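PDB 2QW5: xylose isomerase-like TIM barrel from Anabaena variabilis ATCC 29413, which binds a zinc ion and D-xylose in a beta/alpha barrel and probably works as a sugar or sugar-phosphate isomerase or epimerase. Local coordinates for residues A[86-96]-A[107-118]; A[127-135]-A[155-166]. All blocks are in the same frame, centred on the assembly; numbering follows the deposited sequence.

In the fold
Interactions 1 and 2 hold two successive strand ends of the beta/alpha barrel against their helices, beside the pocket. Interaction 1 fastens the chain leaving strand 83-87 to helix 101-120; interaction 2 packs the chain leaving strand 125-128 on helix 148-176. Their centres lie about 12 Å apart and the two strands are neighbours, joined by probable hydrogen bonds from Met127 N to Thr86 O and from Val88 N to Met127 O, each 2.9 Å. Both reach D-xylose, through Asn87 in one and Pro129 and Tyr134 in the other. The zinc lies farther off, about 12 Å from the side chain of Ile130.

Interaction 1: residues A[86-96]-A[107-118]; sequences TNVGATRTFDP and ALEYLKSRVDIT. With XLS (D-xylose), chain C.
With CG anti to the backbone N (chi1 163°), Tyr110 sends its ring from the helix across to the 86-96 chain, while Phe94, its own CG anti to the carbonyl carbon (chi1 -57°), lays a ring over one face of it. The two form an offset stack, planes 10° apart and centroids 4.5 Å apart, and Tyr110 CB adds a CH-pi contact over the Phe94 face. Beyond the stack, Tyr110 OH donates to Gly89 O at 2.7 Å, the acceptor lying at the ring edge. A phenylalanine in place of Tyr110 could keep the stack but would probably leave Gly89 O without this donor and the chain after the strand less firmly held. At the strand end Thr86 OG1 donates to Thr118 OG1 (2.8 Å), which in turn donates to Arg114 O, a carbonyl that also takes Thr118 N on the opposite face of its plane. Between these polar ties, both methyls of Val88 rest on Arg114 CB and CG. Neighbouring Asn87 points away from the helix, its OD1 accepting from xylose O4 at 2.8 Å. Helix-facing and pocket-facing residues thus alternate at the strand's C-terminal end, as in a beta-alpha-beta unit of a TIM barrel.

Interaction 2: residues A[127-135]-A[155-166]; sequences MGPIVIPYG and LKVRYANAQPIL. With XLS (D-xylose), chain C.
No hydrogen bond crosses between Ile132 and its helix partners, or anywhere else between 127-135 and 155-166, although an arginine and a tyrosine stand in the interface; the groups that meet them from 127-135 are all carbon. Ile132 carries the largest share of the contact. Its CG1, anti to the carbonyl carbon (chi1 -56°), meets Tyr159 CE1 at 3.7 Å, the two side chains crossing at about a right angle, and CD1 goes on to Arg158 CB, also at 3.7 Å, with Leu155 CD2 a little farther off. Val131 CG1 comes to the edge of the Tyr159 ring, near its plane, and also meets Ala162 CB at 3.9 Å. At the far end Ile130 CD1 touches Leu166 CD1 at 3.9 Å. The carbonyl oxygen of Ile130 is buried beside the Leu166 methyls and has no polar partner in the model.

The Arg158 chain bends at chi2 (-73°) and chi3 (-69°), folding back so that Pro133 CD sits at the guanidinium edge, 3.5 Å from NH2. Its polar atoms look to the preceding barrel unit and its own helix: NE bonds to Ser97 OG, NH2 makes a salt bridge with Asp95, and NH1 bonds to His154. Tyr134 turns instead to the pocket, xylose C3 lying over its ring centre while its OH bonds Glu189. The chemistry implies that shape and apolar burial join loop to helix here, with the charge of Arg158 probably balanced mainly by Asp95.

Interaction 1: residues A[86-96]-A[107-118]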
loop_
_atom_site.group_PDB
_atom_site.type_symbol
_atom_site.label_atom_id
_atom_site.label_comp_id
_atom_site.label_asym_id
_atom_site.label_seq_id
_atom_site.Cartn_x
_atom_site.Cartn_y
_atom_site.Cartn_z
ATOM N N THR A 86 -7.726 31.261 4.975
ATOM C CA THR A 86 -8.089 29.946 4.475
ATOM C C THR A 86 -6.869 29.107 4.122
ATOM O O THR A 86 -5.808 29.652 3.740
ATOM C CB THR A 86 -9.018 30.005 3.249
ATOM O OG1 THR A 86 -8.330 30.660 2.170
ATOM C CG2 THR A 86 -10.265 30.692 3.564
ATOM N N ASN A 87 -7.031 27.796 4.290
ATOM C CA ASN A 87 -6.057 26.800 3.909
ATOM C C ASN A 87 -6.684 25.983 2.758
ATOM O O ASN A 87 -7.745 25.364 2.898
ATOM C CB ASN A 87 -5.649 25.929 5.078
ATOM C CG ASN A 87 -4.515 25.024 4.746
ATOM O OD1 ASN A 87 -4.683 24.082 3.996
ATOM N ND2 ASN A 87 -3.362 25.278 5.336
ATOM N N VAL A 88 -6.007 26.006 1.628
ATOM C CA VAL A 88 -6.481 25.408 0.399
ATOM C C VAL A 88 -5.336 24.682 -0.267
ATOM O O VAL A 88 -4.245 25.217 -0.341
ATOM C CB VAL A 88 -7.047 26.480 -0.594
ATOM C CG1 VAL A 88 -7.361 25.852 -1.916
ATOM C CG2 VAL A 88 -8.346 27.134 -0.023
ATOM N N GLY A 89 -5.617 23.491 -0.765
ATOM C CA GLY A 89 -4.628 22.688 -1.470
ATOM C C GLY A 89 -5.066 22.230 -2.829
ATOM O O GLY A 89 -6.241 21.944 -3.055
ATOM N N ALA A 90 -4.105 22.174 -3.759
ATOM C CA ALA A 90 -4.324 21.543 -5.055
ATOM C C ALA A 90 -4.475 20.042 -4.766
ATOM O O ALA A 90 -3.961 19.533 -3.750
ATOM C CB ALA A 90 -3.117 21.780 -6.008
ATOM N N THR A 91 -5.195 19.355 -5.647
ATOM C CA THR A 91 -5.482 17.926 -5.517
ATOM C C THR A 91 -5.028 17.222 -6.768
ATOM O O THR A 91 -4.693 17.857 -7.753
ATOM C CB THR A 91 -6.965 17.662 -5.280
ATOM O OG1 THR A 91 -7.734 17.869 -6.464
ATOM C CG2 THR A 91 -7.508 18.562 -4.169
ATOM N N ARG A 92 -4.999 15.899 -6.720
ATOM C CA ARG A 92 -4.589 15.112 -7.897
ATOM C C ARG A 92 -5.379 15.492 -9.182
ATOM O O ARG A 92 -4.791 15.583 -10.285
ATOM C CB ARG A 92 -4.712 13.615 -7.623
ATOM C CG ARG A 92 -3.876 12.788 -8.606
ATOM C CD ARG A 92 -4.539 11.498 -8.914
ATOM N NE ARG A 92 -4.779 10.740 -7.702
ATOM C CZ ARG A 92 -5.810 9.913 -7.493
ATOM N NH1 ARG A 92 -6.795 9.715 -8.393
ATOM N NH2 ARG A 92 -5.873 9.298 -6.319
ATOM N N THR A 93 -6.685 15.695 -9.030
ATOM C CA THR A 93 -7.569 16.158 -10.123
ATOM C C THR A 93 -7.306 17.638 -10.432
ATOM O O THR A 93 -6.954 17.993 -11.577
ATOM C CB THR A 93 -9.041 15.903 -9.787
ATOM O OG1 THR A 93 -9.206 14.498 -9.564
ATOM C CG2 THR A 93 -9.969 16.339 -10.883
ATOM N N PHE A 94 -7.419 18.485 -9.412
ATOM C CA PHE A 94 -7.264 19.940 -9.556
ATOM C C PHE A 94 -5.806 20.273 -9.406
ATOM O O PHE A 94 -5.362 20.828 -8.384
ATOM C CB PHE A 94 -8.129 20.682 -8.552
ATOM C CG PHE A 94 -9.561 20.337 -8.650
ATOM C CD1 PHE A 94 -10.259 20.499 -9.869
ATOM C CD2 PHE A 94 -10.236 19.816 -7.546
ATOM C CE1 PHE A 94 -11.613 20.154 -9.966
ATOM C CE2 PHE A 94 -11.594 19.473 -7.634
ATOM C CZ PHE A 94 -12.280 19.651 -8.841
ATOM N N ASP A 95 -5.052 19.933 -10.459
ATOM C CA ASP A 95 -3.594 20.067 -10.492
ATOM C C ASP A 95 -3.140 21.081 -11.558
ATOM O O ASP A 95 -3.137 20.771 -12.756
ATOM C CB ASP A 95 -2.951 18.689 -10.693
ATOM C CG ASP A 95 -1.428 18.725 -10.719
ATOM O OD1 ASP A 95 -0.811 19.779 -10.445
ATOM O OD2 ASP A 95 -0.838 17.664 -11.028
ATOM N N PRO A 96 -2.713 22.277 -11.111
ATOM C CA PRO A 96 -2.245 23.286 -12.055
ATOM C C PRO A 96 -0.905 23.019 -12.706
ATOM O O PRO A 96 -0.552 23.735 -13.631
ATOM C CB PRO A 96 -2.185 24.559 -11.208
ATOM C CG PRO A 96 -1.911 24.093 -9.847
ATOM C CD PRO A 96 -2.710 22.810 -9.733
ATOM N N ALA A 107 -8.144 23.262 -12.907
ATOM C CA ALA A 107 -7.456 23.530 -11.645
ATOM C C ALA A 107 -7.532 25.034 -11.315
ATOM O O ALA A 107 -7.754 25.414 -10.163
ATOM C CB ALA A 107 -6.017 23.050 -11.718
ATOM N N LEU A 108 -7.332 25.878 -12.327
ATOM C CA LEU A 108 -7.482 27.343 -12.179
ATOM C C LEU A 108 -8.887 27.731 -11.710
ATOM O O LEU A 108 -9.031 28.590 -10.822
ATOM C CB LEU A 108 -7.173 28.049 -13.491
ATOM C CG LEU A 108 -7.164 29.585 -13.541
ATOM C CD1 LEU A 108 -6.202 30.183 -12.516
ATOM C CD2 LEU A 108 -6.847 30.073 -15.018
ATOM N N GLU A 109 -9.908 27.102 -12.290
ATOM C CA GLU A 109 -11.308 27.391 -11.862
ATOM C C GLU A 109 -11.563 26.966 -10.438
ATOM O O GLU A 109 -12.291 27.661 -9.691
ATOM C CB GLU A 109 -12.367 26.853 -12.852
ATOM C CG GLU A 109 -12.262 27.506 -14.272
ATOM C CD GLU A 109 -12.435 29.089 -14.304
ATOM O OE1 GLU A 109 -13.438 29.594 -13.723
ATOM O OE2 GLU A 109 -11.580 29.815 -14.925
ATOM N N TYR A 110 -10.986 25.823 -10.058
ATOM C CA TYR A 110 -11.040 25.338 -8.677
ATOM C C TYR A 110 -10.388 26.367 -7.737
ATOM O O TYR A 110 -10.983 26.761 -6.749
ATOM C CB TYR A 110 -10.393 23.949 -8.560
ATOM C CG TYR A 110 -10.022 23.525 -7.171
ATOM C CD1 TYR A 110 -10.991 23.142 -6.238
ATOM C CD2 TYR A 110 -8.684 23.524 -6.774
ATOM C CE1 TYR A 110 -10.629 22.762 -4.942
ATOM C CE2 TYR A 110 -8.314 23.159 -5.491
ATOM C CZ TYR A 110 -9.279 22.773 -4.579
ATOM O OH TYR A 110 -8.845 22.406 -3.312
ATOM N N LEU A 111 -9.183 26.809 -8.077
ATOM C CA LEU A 111 -8.455 27.778 -7.236
ATOM C C LEU A 111 -9.166 29.135 -7.197
ATOM O O LEU A 111 -9.231 29.740 -6.119
ATOM C CB LEU A 111 -6.990 27.873 -7.639
ATOM C CG LEU A 111 -6.165 26.603 -7.435
ATOM C CD1 LEU A 111 -4.771 26.643 -8.196
ATOM C CD2 LEU A 111 -5.911 26.318 -5.990
ATOM N N LYS A 112 -9.770 29.554 -8.325
ATOM C CA LYS A 112 -10.587 30.826 -8.374
ATOM C C LYS A 112 -11.818 30.724 -7.490
ATOM O O LYS A 112 -12.206 31.711 -6.800
ATOM C CB LYS A 112 -11.007 31.205 -9.782
ATOM C CG LYS A 112 -9.881 31.702 -10.717
ATOM C CD LYS A 112 -10.462 31.980 -12.092
ATOM C CE LYS A 112 -9.482 32.708 -12.984
ATOM N NZ LYS A 112 -10.007 32.920 -14.368
ATOM N N SER A 113 -12.437 29.547 -7.485
ATOM C CA SER A 113 -13.569 29.276 -6.558
ATOM C C SER A 113 -13.149 29.446 -5.109
ATOM O O SER A 113 -13.903 29.996 -4.269
ATOM C CB SER A 113 -14.116 27.837 -6.741
ATOM O OG SER A 113 -14.903 27.451 -5.637
ATOM N N ARG A 114 -11.974 28.928 -4.787
ATOM C CA ARG A 114 -11.485 28.984 -3.424
ATOM C C ARG A 114 -11.089 30.413 -3.081
ATOM O O ARG A 114 -11.358 30.856 -1.953
ATOM C CB ARG A 114 -10.435 27.915 -3.144
ATOM C CG ARG A 114 -10.989 26.520 -2.731
ATOM C CD ARG A 114 -12.110 25.916 -3.581
ATOM N NE ARG A 114 -12.807 24.844 -2.870
ATOM C CZ ARG A 114 -14.064 24.450 -3.074
ATOM N NH1 ARG A 114 -14.856 25.021 -3.974
ATOM N NH2 ARG A 114 -14.535 23.440 -2.357
ATOM N N VAL A 115 -10.516 31.154 -4.037
ATOM C CA VAL A 115 -10.278 32.606 -3.824
ATOM C C VAL A 115 -11.667 33.290 -3.486
ATOM O O VAL A 115 -11.727 34.076 -2.586
ATOM C CB VAL A 115 -9.589 33.336 -5.028
ATOM C CG1 VAL A 115 -9.572 34.870 -4.830
ATOM C CG2 VAL A 115 -8.129 32.835 -5.304
ATOM N N ASP A 116 -12.728 33.009 -4.259
ATOM C CA ASP A 116 -14.073 33.572 -4.008
ATOM C C ASP A 116 -14.598 33.266 -2.627
ATOM O O ASP A 116 -15.146 34.141 -1.959
ATOM C CB ASP A 116 -15.123 33.066 -5.005
ATOM C CG ASP A 116 -14.897 33.559 -6.435
ATOM O OD1 ASP A 116 -14.139 34.523 -6.645
ATOM O OD2 ASP A 116 -15.543 32.992 -7.343
ATOM N N ILE A 117 -14.436 32.013 -2.200
ATOM C CA ILE A 117 -14.846 31.588 -0.831
ATOM C C ILE A 117 -14.058 32.363 0.258
ATOM O O ILE A 117 -14.601 32.763 1.295
ATOM C CB ILE A 117 -14.602 30.036 -0.679
ATOM C CG1 ILE A 117 -15.610 29.257 -1.533
ATOM C CG2 ILE A 117 -14.554 29.586 0.786
ATOM C CD1 ILE A 117 -15.296 27.754 -1.593
ATOM N N THR A 118 -12.753 32.539 0.032
ATOM C CA THR A 118 -11.889 33.290 0.965
ATOM C C THR A 118 -12.451 34.689 1.162
ATOM O O THR A 118 -12.701 35.079 2.302
ATOM C CB THR A 118 -10.407 33.345 0.483
ATOM O OG1 THR A 118 -9.949 32.014 0.355
ATOM C CG2 THR A 118 -9.500 34.097 1.511
HETATM C C1 XLS C . -0.185 20.796 6.011
HETATM C C2 XLS C . -0.960 21.321 4.809
HETATM C C3 XLS C . -2.188 20.432 4.400
HETATM C C4 XLS C . -3.398 21.213 3.926
HETATM O O1 XLS C . 1.234 20.878 6.188
HETATM O O2 XLS C . -1.292 22.701 4.959
HETATM O O3 XLS C . -2.719 19.510 5.353
HETATM O O4 XLS C . -2.980 22.119 2.946
#

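Interaction 2: residues A[127-135]-A[155-166]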
loop_
_atom_site.group_PDB
_atom_site.type_symbol
_atom_site.label_atom_id
_atom_site.label_comp_id
_atom_site.label_asym_id
_atom_site.label_seq_id
_atom_site.Cartn_x
_atom_site.Cartn_y
_atom_site.Cartn_z
HETATM N N MSE A 127 -3.896 30.510 1.778
HETATM C CA MSE A 127 -2.576 29.857 1.819
HETATM C C MSE A 127 -2.661 28.368 1.615
HETATM O O MSE A 127 -3.722 27.788 1.772
HETATM C CB MSE A 127 -1.911 30.083 3.182
HETATM C CG MSE A 127 -2.764 29.569 4.366
HETATM SE SE MSE A 127 -1.667 28.802 5.632
HETATM C CE MSE A 127 -0.968 27.229 4.730
ATOM N N GLY A 128 -1.539 27.763 1.246
ATOM C CA GLY A 128 -1.443 26.314 1.223
ATOM C C GLY A 128 -0.679 25.795 0.039
ATOM O O GLY A 128 -0.058 26.579 -0.665
ATOM N N PRO A 129 -0.685 24.452 -0.143
ATOM C CA PRO A 129 0.007 23.764 -1.215
ATOM C C PRO A 129 -0.800 23.802 -2.538
ATOM O O PRO A 129 -1.303 22.767 -3.019
ATOM C CB PRO A 129 0.164 22.354 -0.652
ATOM C CG PRO A 129 -1.072 22.186 0.206
ATOM C CD PRO A 129 -1.373 23.495 0.763
ATOM N N ILE A 130 -0.808 24.991 -3.154
ATOM C CA ILE A 130 -1.604 25.274 -4.342
ATOM C C ILE A 130 -0.845 25.151 -5.706
ATOM O O ILE A 130 -1.388 25.576 -6.731
ATOM C CB ILE A 130 -2.340 26.633 -4.218
ATOM C CG1 ILE A 130 -1.372 27.822 -4.114
ATOM C CG2 ILE A 130 -3.337 26.608 -2.965
ATOM C CD1 ILE A 130 -2.030 29.165 -4.194
ATOM N N VAL A 131 0.376 24.591 -5.687
ATOM C CA VAL A 131 1.194 24.377 -6.904
ATOM C C VAL A 131 1.194 22.881 -7.260
ATOM O O VAL A 131 0.639 22.473 -8.277
ATOM C CB VAL A 131 2.608 24.927 -6.701
ATOM C CG1 VAL A 131 3.444 24.765 -7.998
ATOM C CG2 VAL A 131 2.563 26.410 -6.235
ATOM N N ILE A 132 1.840 22.066 -6.439
ATOM C CA ILE A 132 1.907 20.632 -6.624
ATOM C C ILE A 132 0.834 20.078 -5.632
ATOM O O ILE A 132 0.797 20.555 -4.477
ATOM C CB ILE A 132 3.287 20.072 -6.226
ATOM C CG1 ILE A 132 4.433 20.773 -7.003
ATOM C CG2 ILE A 132 3.343 18.547 -6.403
ATOM C CD1 ILE A 132 4.379 20.577 -8.486
ATOM N N PRO A 133 -0.019 19.121 -6.073
ATOM C CA PRO A 133 -1.049 18.486 -5.224
ATOM C C PRO A 133 -0.490 17.958 -3.917
ATOM O O PRO A 133 0.510 17.264 -3.932
ATOM C CB PRO A 133 -1.543 17.333 -6.091
ATOM C CG PRO A 133 -1.431 17.861 -7.463
ATOM C CD PRO A 133 -0.110 18.592 -7.451
ATOM N N TYR A 134 -1.150 18.285 -2.803
ATOM C CA TYR A 134 -0.628 17.955 -1.495
ATOM C C TYR A 134 -0.601 16.456 -1.253
ATOM O O TYR A 134 -1.626 15.803 -1.385
ATOM C CB TYR A 134 -1.444 18.625 -0.382
ATOM C CG TYR A 134 -1.041 18.144 0.985
ATOM C CD1 TYR A 134 0.110 18.630 1.607
ATOM C CD2 TYR A 134 -1.811 17.192 1.667
ATOM C CE1 TYR A 134 0.502 18.179 2.847
ATOM C CE2 TYR A 134 -1.413 16.722 2.898
ATOM C CZ TYR A 134 -0.270 17.222 3.487
ATOM O OH TYR A 134 0.089 16.755 4.705
ATOM N N GLY A 135 0.568 15.945 -0.859
ATOM C CA GLY A 135 0.766 14.523 -0.561
ATOM C C GLY A 135 0.701 13.538 -1.698
ATOM O O GLY A 135 0.667 12.364 -1.427
ATOM N N LEU A 155 9.999 17.411 -11.270
ATOM C CA LEU A 155 9.423 18.645 -10.733
ATOM C C LEU A 155 9.685 19.902 -11.549
ATOM O O LEU A 155 8.882 20.828 -11.482
ATOM C CB LEU A 155 9.800 18.871 -9.275
ATOM C CG LEU A 155 9.204 17.936 -8.221
ATOM C CD1 LEU A 155 9.921 18.158 -6.889
ATOM C CD2 LEU A 155 7.674 18.083 -8.086
ATOM N N LYS A 156 10.787 19.951 -12.307
ATOM C CA LYS A 156 11.056 21.124 -13.176
ATOM C C LYS A 156 9.955 21.313 -14.203
ATOM O O LYS A 156 9.550 22.449 -14.468
ATOM C CB LYS A 156 12.388 21.001 -13.915
ATOM C CG LYS A 156 13.627 20.996 -13.043
ATOM C CD LYS A 156 14.853 20.683 -13.936
ATOM C CE LYS A 156 16.127 20.641 -13.111
ATOM N NZ LYS A 156 17.316 20.438 -13.975
ATOM N N VAL A 157 9.452 20.198 -14.744
ATOM C CA VAL A 157 8.386 20.229 -15.755
ATOM C C VAL A 157 7.064 20.661 -15.098
ATOM O O VAL A 157 6.347 21.483 -15.653
ATOM C CB VAL A 157 8.223 18.880 -16.494
ATOM C CG1 VAL A 157 7.111 18.964 -17.574
ATOM C CG2 VAL A 157 9.530 18.433 -17.084
ATOM N N ARG A 158 6.789 20.146 -13.891
ATOM C CA ARG A 158 5.578 20.484 -13.148
ATOM C C ARG A 158 5.572 21.959 -12.777
ATOM O O ARG A 158 4.563 22.656 -12.991
ATOM C CB ARG A 158 5.463 19.624 -11.875
ATOM C CG ARG A 158 5.457 18.102 -12.127
ATOM C CD ARG A 158 4.156 17.575 -12.749
ATOM N NE ARG A 158 3.079 17.667 -11.758
ATOM C CZ ARG A 158 2.842 16.798 -10.771
ATOM N NH1 ARG A 158 3.552 15.681 -10.629
ATOM N NH2 ARG A 158 1.853 17.046 -9.916
ATOM N N TYR A 159 6.704 22.462 -12.282
ATOM C CA TYR A 159 6.815 23.887 -11.948
ATOM C C TYR A 159 6.627 24.776 -13.197
ATOM O O TYR A 159 5.908 25.754 -13.131
ATOM C CB TYR A 159 8.121 24.202 -11.214
ATOM C CG TYR A 159 8.235 23.570 -9.828
ATOM C CD1 TYR A 159 7.162 23.568 -8.928
ATOM C CD2 TYR A 159 9.444 23.044 -9.391
ATOM C CE1 TYR A 159 7.293 22.979 -7.639
ATOM C CE2 TYR A 159 9.589 22.452 -8.113
ATOM C CZ TYR A 159 8.517 22.440 -7.242
ATOM O OH TYR A 159 8.695 21.871 -6.004
ATOM N N ALA A 160 7.239 24.410 -14.332
ATOM C CA ALA A 160 7.042 25.151 -15.611
ATOM C C ALA A 160 5.566 25.170 -16.063
ATOM O O ALA A 160 5.054 26.222 -16.502
ATOM C CB ALA A 160 7.934 24.613 -16.707
ATOM N N ASN A 161 4.879 24.044 -15.907
ATOM C CA ASN A 161 3.441 23.946 -16.225
ATOM C C ASN A 161 2.598 24.860 -15.345
ATOM O O ASN A 161 1.641 25.452 -15.821
ATOM C CB ASN A 161 2.883 22.533 -15.996
ATOM C CG ASN A 161 3.457 21.489 -16.932
ATOM O OD1 ASN A 161 3.978 21.811 -17.994
ATOM N ND2 ASN A 161 3.336 20.204 -16.537
ATOM N N ALA A 162 2.950 24.948 -14.060
ATOM C CA ALA A 162 2.131 25.684 -13.081
ATOM C C ALA A 162 2.348 27.204 -13.071
ATOM O O ALA A 162 1.429 27.950 -12.710
ATOM C CB ALA A 162 2.320 25.086 -11.672
ATOM N N GLN A 163 3.537 27.674 -13.473
ATOM C CA GLN A 163 3.844 29.103 -13.347
ATOM C C GLN A 163 2.826 30.060 -14.015
ATOM O O GLN A 163 2.355 30.994 -13.351
ATOM C CB GLN A 163 5.277 29.393 -13.794
ATOM C CG GLN A 163 6.316 28.945 -12.786
ATOM C CD GLN A 163 7.737 28.923 -13.330
ATOM O OE1 GLN A 163 7.962 28.582 -14.485
ATOM N NE2 GLN A 163 8.717 29.246 -12.472
ATOM N N PRO A 164 2.474 29.821 -15.305
ATOM C CA PRO A 164 1.474 30.701 -15.934
ATOM C C PRO A 164 0.081 30.626 -15.307
ATOM O O PRO A 164 -0.633 31.612 -15.331
ATOM C CB PRO A 164 1.442 30.228 -17.404
ATOM C CG PRO A 164 2.543 29.275 -17.553
ATOM C CD PRO A 164 2.986 28.796 -16.230
ATOM N N ILE A 165 -0.274 29.467 -14.731
ATOM C CA ILE A 165 -1.574 29.273 -14.092
ATOM C C ILE A 165 -1.651 30.050 -12.791
ATOM O O ILE A 165 -2.669 30.711 -12.528
ATOM C CB ILE A 165 -1.894 27.779 -13.877
ATOM C CG1 ILE A 165 -1.953 27.025 -15.232
ATOM C CG2 ILE A 165 -3.215 27.610 -13.062
ATOM C CD1 ILE A 165 -3.134 27.418 -16.164
ATOM N N LEU A 166 -0.584 29.983 -11.991
ATOM C CA LEU A 166 -0.498 30.748 -10.743
ATOM C C LEU A 166 -0.466 32.265 -11.009
ATOM O O LEU A 166 -1.034 33.043 -10.220
ATOM C CB LEU A 166 0.684 30.281 -9.851
ATOM C CG LEU A 166 0.441 29.080 -8.920
ATOM C CD1 LEU A 166 -0.597 29.454 -7.832
ATOM C CD2 LEU A 166 -0.033 27.871 -9.633
HETATM C C1 XLS C . -0.185 20.796 6.011
HETATM C C2 XLS C . -0.960 21.321 4.809
HETATM C C3 XLS C . -2.188 20.432 4.400
HETATM C C4 XLS C . -3.398 21.213 3.926
HETATM O O1 XLS C . 1.234 20.878 6.188
HETATM O O2 XLS C . -1.292 22.701 4.959
HETATM O O3 XLS C . -2.719 19.510 5.353
HETATM O O4 XLS C . -2.980 22.119 2.946
#